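Local coordinates for actin-related protein 8 (Homo sapiens, PDB 4FO0), which binds ATP with low basal ATPase activity, cannot polymerize, and serves as a proposed core subunit of the INO80 chromatin-remodelling complex, at residues Y198-L203 with W571-E576. Numbering follows the deposited sequence.
Sequences YYRCIL and WIYQRE
Arg200 lays its side chain over one face of the Trp571 indole, and this overlap dominates the meeting of strand 200-205 with the residue leading into strand 572-573. The arginine starts at the benzo end of the ring, where CB sits 3.6 Å from Trp571 CZ3. Its CD then stands almost squarely above the six-membered ring, 3.8 Å from the centroid and 12° off the normal, a CH-pi contact. A bend at chi3 (-57°) turns the guanidinium across the indole, carrying NH1 toward the pyrrole nitrogen. The group settles there as a tilted stack, planes 30° apart and centres separated by 4.3 Å, with CZ placed for a cation-pi interaction. NH1 dips closest, 3.2 Å from Trp571 NE1; both nitrogens are donors, so this approach belongs to the stack and is not a hydrogen bond. Tyr573 flanks the same arginine, its OH lying obliquely 3.7 Å from Arg200 NH1.

The same benzo edge of the indole lies against strand 200-205. Trp571 CZ3 reaches the carbonyl O of Cys201 at 3.4 Å, edge-on and near the ring plane, while CG1 and CD1 of Ile202 pack against CH2. Ile17 of strand 17-21 also touches the tryptophan. Strand 229-234 lies between the two segments in the actin-fold sheet, pairing parallel with 200-205 and antiparallel with 572-573, so the indole reaches past the intervening strand, touching Val231, to meet strand 200-205. Beyond it, Tyr573 occupies the N-cap position of helix 574-580, and its backbone N donates a hydrogen bond to Glu576 OE2, which also forms a salt bridge with Arg588.

Dispersion and cation-pi attraction thus join the segments, and the indole face would be expected to stabilise the arginine's positive charge where the ring partly shields it from water.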
ATOM      1  N   TYR A 198       8.201 -25.169 -15.649  1.00 30.61           N
ATOM      2  CA  TYR A 198       6.871 -25.494 -16.156  1.00 46.57           C
ATOM      3  C   TYR A 198       5.886 -24.365 -15.907  1.00 46.69           C
ATOM      4  O   TYR A 198       4.715 -24.472 -16.264  1.00 56.18           O
ATOM      5  CB  TYR A 198       6.324 -26.765 -15.506  1.00 56.12           C
ATOM      6  CG  TYR A 198       7.287 -27.930 -15.499  1.00 68.07           C
ATOM      7  CD1 TYR A 198       7.986 -28.291 -16.646  1.00 69.08           C
ATOM      8  CD2 TYR A 198       7.506 -28.666 -14.339  1.00 72.31           C
ATOM      9  CE1 TYR A 198       8.875 -29.366 -16.638  1.00 72.74           C
ATOM     10  CE2 TYR A 198       8.390 -29.740 -14.321  1.00 71.86           C
ATOM     11  CZ  TYR A 198       9.070 -30.086 -15.473  1.00 77.58           C
ATOM     12  OH  TYR A 198       9.953 -31.147 -15.455  1.00 86.44           O
ATOM     13  N   TYR A 199       6.350 -23.283 -15.289  1.00 49.03           N
ATOM     14  CA  TYR A 199       5.468 -22.159 -14.984  1.00 34.47           C
ATOM     15  C   TYR A 199       5.771 -20.908 -15.783  1.00 40.53           C
ATOM     16  O   TYR A 199       6.886 -20.698 -16.260  1.00 50.40           O
ATOM     17  CB  TYR A 199       5.519 -21.815 -13.502  1.00 36.00           C
ATOM     18  CG  TYR A 199       4.849 -22.833 -12.634  1.00 40.52           C
ATOM     19  CD1 TYR A 199       3.560 -22.627 -12.157  1.00 35.06           C
ATOM     20  CD2 TYR A 199       5.497 -24.009 -12.296  1.00 31.26           C
ATOM     21  CE1 TYR A 199       2.940 -23.569 -11.348  1.00 39.60           C
ATOM     22  CE2 TYR A 199       4.889 -24.952 -11.501  1.00 32.31           C
ATOM     23  CZ  TYR A 199       3.611 -24.741 -11.025  1.00 49.01           C
ATOM     24  OH  TYR A 199       3.012 -25.706 -10.220  1.00 42.05           O
ATOM     25  N   ARG A 200       4.746 -20.081 -15.913  1.00 32.93           N
ATOM     26  CA  ARG A 200       4.878 -18.743 -16.433  1.00 43.80           C
ATOM     27  C   ARG A 200       4.452 -17.762 -15.355  1.00 45.10           C
ATOM     28  O   ARG A 200       3.804 -18.132 -14.370  1.00 39.61           O
ATOM     29  CB  ARG A 200       4.017 -18.555 -17.674  1.00 37.80           C
ATOM     30  CG  ARG A 200       4.668 -19.097 -18.920  1.00 39.56           C
ATOM     31  CD  ARG A 200       3.711 -19.026 -20.087  1.00 46.26           C
ATOM     32  NE  ARG A 200       2.487 -19.756 -19.787  1.00 49.89           N
ATOM     33  CZ  ARG A 200       1.438 -19.812 -20.596  1.00 45.89           C
ATOM     34  NH1 ARG A 200       1.476 -19.180 -21.761  1.00 46.05           N
ATOM     35  NH2 ARG A 200       0.360 -20.495 -20.239  1.00 44.29           N
ATOM     36  N   CYS A 201       4.802 -16.502 -15.568  1.00 35.50           N
ATOM     37  CA  CYS A 201       4.608 -15.472 -14.567  1.00 31.30           C
ATOM     38  C   CYS A 201       3.906 -14.219 -15.089  1.00 33.22           C
ATOM     39  O   CYS A 201       4.242 -13.684 -16.143  1.00 37.76           O
ATOM     40  CB  CYS A 201       5.968 -15.079 -13.998  1.00 46.76           C
ATOM     41  SG  CYS A 201       5.891 -13.677 -12.886  1.00 49.40           S
ATOM     42  N   ILE A 202       2.931 -13.741 -14.336  1.00 34.13           N
ATOM     43  CA  ILE A 202       2.408 -12.412 -14.580  1.00 29.86           C
ATOM     44  C   ILE A 202       2.916 -11.470 -13.496  1.00 37.51           C
ATOM     45  O   ILE A 202       2.591 -11.632 -12.317  1.00 32.79           O
ATOM     46  CB  ILE A 202       0.898 -12.413 -14.550  1.00 38.86           C
ATOM     47  CG1 ILE A 202       0.359 -13.436 -15.569  1.00 38.82           C
ATOM     48  CG2 ILE A 202       0.392 -10.991 -14.760  1.00 28.01           C
ATOM     49  CD1 ILE A 202      -0.464 -12.839 -16.685  1.00 34.85           C
ATOM     50  N   LEU A 203       3.722 -10.496 -13.904  1.00 33.92           N
ATOM     51  CA  LEU A 203       4.274  -9.506 -12.994  1.00 29.04           C
ATOM     52  C   LEU A 203       3.558  -8.158 -13.090  1.00 39.91           C
ATOM     53  O   LEU A 203       3.586  -7.494 -14.131  1.00 42.26           O
ATOM     54  CB  LEU A 203       5.765  -9.298 -13.268  1.00 32.39           C
ATOM     55  CG  LEU A 203       6.478  -8.242 -12.401  1.00 39.13           C
ATOM     56  CD1 LEU A 203       6.370  -8.570 -10.913  1.00 27.35           C
ATOM     57  CD2 LEU A 203       7.939  -8.096 -12.779  1.00 37.10           C
ATOM     58  N   TRP A 571       3.380 -12.935 -23.956  1.00 45.51           N
ATOM     59  CA  TRP A 571       4.438 -13.696 -23.284  1.00 42.44           C
ATOM     60  C   TRP A 571       5.825 -13.448 -23.847  1.00 40.39           C
ATOM     61  O   TRP A 571       6.037 -13.483 -25.057  1.00 56.10           O
ATOM     62  CB  TRP A 571       4.137 -15.197 -23.289  1.00 38.88           C
ATOM     63  CG  TRP A 571       2.864 -15.520 -22.597  1.00 47.49           C
ATOM     64  CD1 TRP A 571       1.681 -15.844 -23.177  1.00 35.37           C
ATOM     65  CD2 TRP A 571       2.631 -15.515 -21.183  1.00 53.28           C
ATOM     66  NE1 TRP A 571       0.721 -16.060 -22.214  1.00 34.14           N
ATOM     67  CE2 TRP A 571       1.280 -15.864 -20.980  1.00 47.88           C
ATOM     68  CE3 TRP A 571       3.431 -15.250 -20.072  1.00 41.65           C
ATOM     69  CZ2 TRP A 571       0.712 -15.952 -19.711  1.00 35.82           C
ATOM     70  CZ3 TRP A 571       2.867 -15.345 -18.812  1.00 41.66           C
ATOM     71  CH2 TRP A 571       1.522 -15.688 -18.642  1.00 43.46           C
ATOM     72  N   ILE A 572       6.767 -13.189 -22.955  1.00 44.70           N
ATOM     73  CA  ILE A 572       8.162 -13.126 -23.337  1.00 37.02           C
ATOM     74  C   ILE A 572       8.828 -14.334 -22.732  1.00 42.58           C
ATOM     75  O   ILE A 572       8.716 -14.565 -21.530  1.00 53.32           O
ATOM     76  CB  ILE A 572       8.839 -11.865 -22.807  1.00 34.75           C
ATOM     77  CG1 ILE A 572       8.195 -10.617 -23.418  1.00 42.64           C
ATOM     78  CG2 ILE A 572      10.326 -11.906 -23.101  1.00 33.51           C
ATOM     79  CD1 ILE A 572       8.737  -9.316 -22.861  1.00 45.91           C
ATOM     80  N   TYR A 573       9.517 -15.109 -23.564  1.00 44.88           N
ATOM     81  CA  TYR A 573      10.090 -16.373 -23.124  1.00 39.01           C
ATOM     82  C   TYR A 573      11.576 -16.276 -22.875  1.00 44.73           C
ATOM     83  O   TYR A 573      12.248 -15.379 -23.389  1.00 51.94           O
ATOM     84  CB  TYR A 573       9.762 -17.493 -24.123  1.00 39.06           C
ATOM     85  CG  TYR A 573       8.279 -17.797 -24.170  1.00 45.86           C
ATOM     86  CD1 TYR A 573       7.702 -18.663 -23.241  1.00 46.78           C
ATOM     87  CD2 TYR A 573       7.444 -17.184 -25.111  1.00 40.21           C
ATOM     88  CE1 TYR A 573       6.330 -18.934 -23.255  1.00 49.22           C
ATOM     89  CE2 TYR A 573       6.070 -17.447 -25.136  1.00 44.16           C
ATOM     90  CZ  TYR A 573       5.522 -18.327 -24.204  1.00 52.98           C
ATOM     91  OH  TYR A 573       4.172 -18.603 -24.207  1.00 59.20           O
ATOM     92  N   GLN A 574      12.077 -17.211 -22.074  1.00 46.14           N
ATOM     93  CA  GLN A 574      13.473 -17.212 -21.660  1.00 37.32           C
ATOM     94  C   GLN A 574      14.473 -16.944 -22.770  1.00 53.48           C
ATOM     95  O   GLN A 574      15.353 -16.090 -22.624  1.00 60.22           O
ATOM     96  CB  GLN A 574      13.828 -18.536 -21.015  1.00 44.03           C
ATOM     97  CG  GLN A 574      13.354 -18.702 -19.609  1.00 52.17           C
ATOM     98  CD  GLN A 574      14.223 -19.688 -18.855  1.00 50.61           C
ATOM     99  OE1 GLN A 574      15.441 -19.722 -19.043  1.00 60.88           O
ATOM    100  NE2 GLN A 574      13.606 -20.504 -18.006  1.00 59.67           N
ATOM    101  N   ARG A 575      14.365 -17.684 -23.870  1.00 56.52           N
ATOM    102  CA  ARG A 575      15.395 -17.595 -24.892  1.00 61.03           C
ATOM    103  C   ARG A 575      15.343 -16.284 -25.662  1.00 53.68           C
ATOM    104  O   ARG A 575      16.383 -15.713 -25.988  1.00 67.57           O
ATOM    105  CB  ARG A 575      15.392 -18.801 -25.829  1.00 80.95           C
ATOM    106  CG  ARG A 575      16.794 -19.121 -26.357  1.00 96.10           C
ATOM    107  CD  ARG A 575      16.864 -20.491 -27.003  1.00110.53           C
ATOM    108  NE  ARG A 575      16.009 -20.584 -28.184  1.00137.43           N
ATOM    109  CZ  ARG A 575      16.426 -20.979 -29.381  1.00137.74           C
ATOM    110  NH1 ARG A 575      17.694 -21.326 -29.565  1.00142.14           N
ATOM    111  NH2 ARG A 575      15.574 -21.033 -30.396  1.00115.05           N
ATOM    112  N   GLU A 576      14.140 -15.791 -25.927  1.00 50.26           N
ATOM    113  CA  GLU A 576      14.009 -14.465 -26.525  1.00 62.67           C
ATOM    114  C   GLU A 576      14.651 -13.413 -25.619  1.00 63.57           C
ATOM    115  O   GLU A 576      15.233 -12.434 -26.087  1.00 60.44           O
ATOM    116  CB  GLU A 576      12.543 -14.120 -26.775  1.00 37.72           C
ATOM    117  CG  GLU A 576      11.743 -15.255 -27.407  1.00 62.53           C
ATOM    118  CD  GLU A 576      10.236 -15.003 -27.386  1.00 72.35           C
ATOM    119  OE1 GLU A 576       9.549 -15.410 -28.346  1.00 78.21           O
ATOM    120  OE2 GLU A 576       9.733 -14.406 -26.409  1.00 63.70           O
TER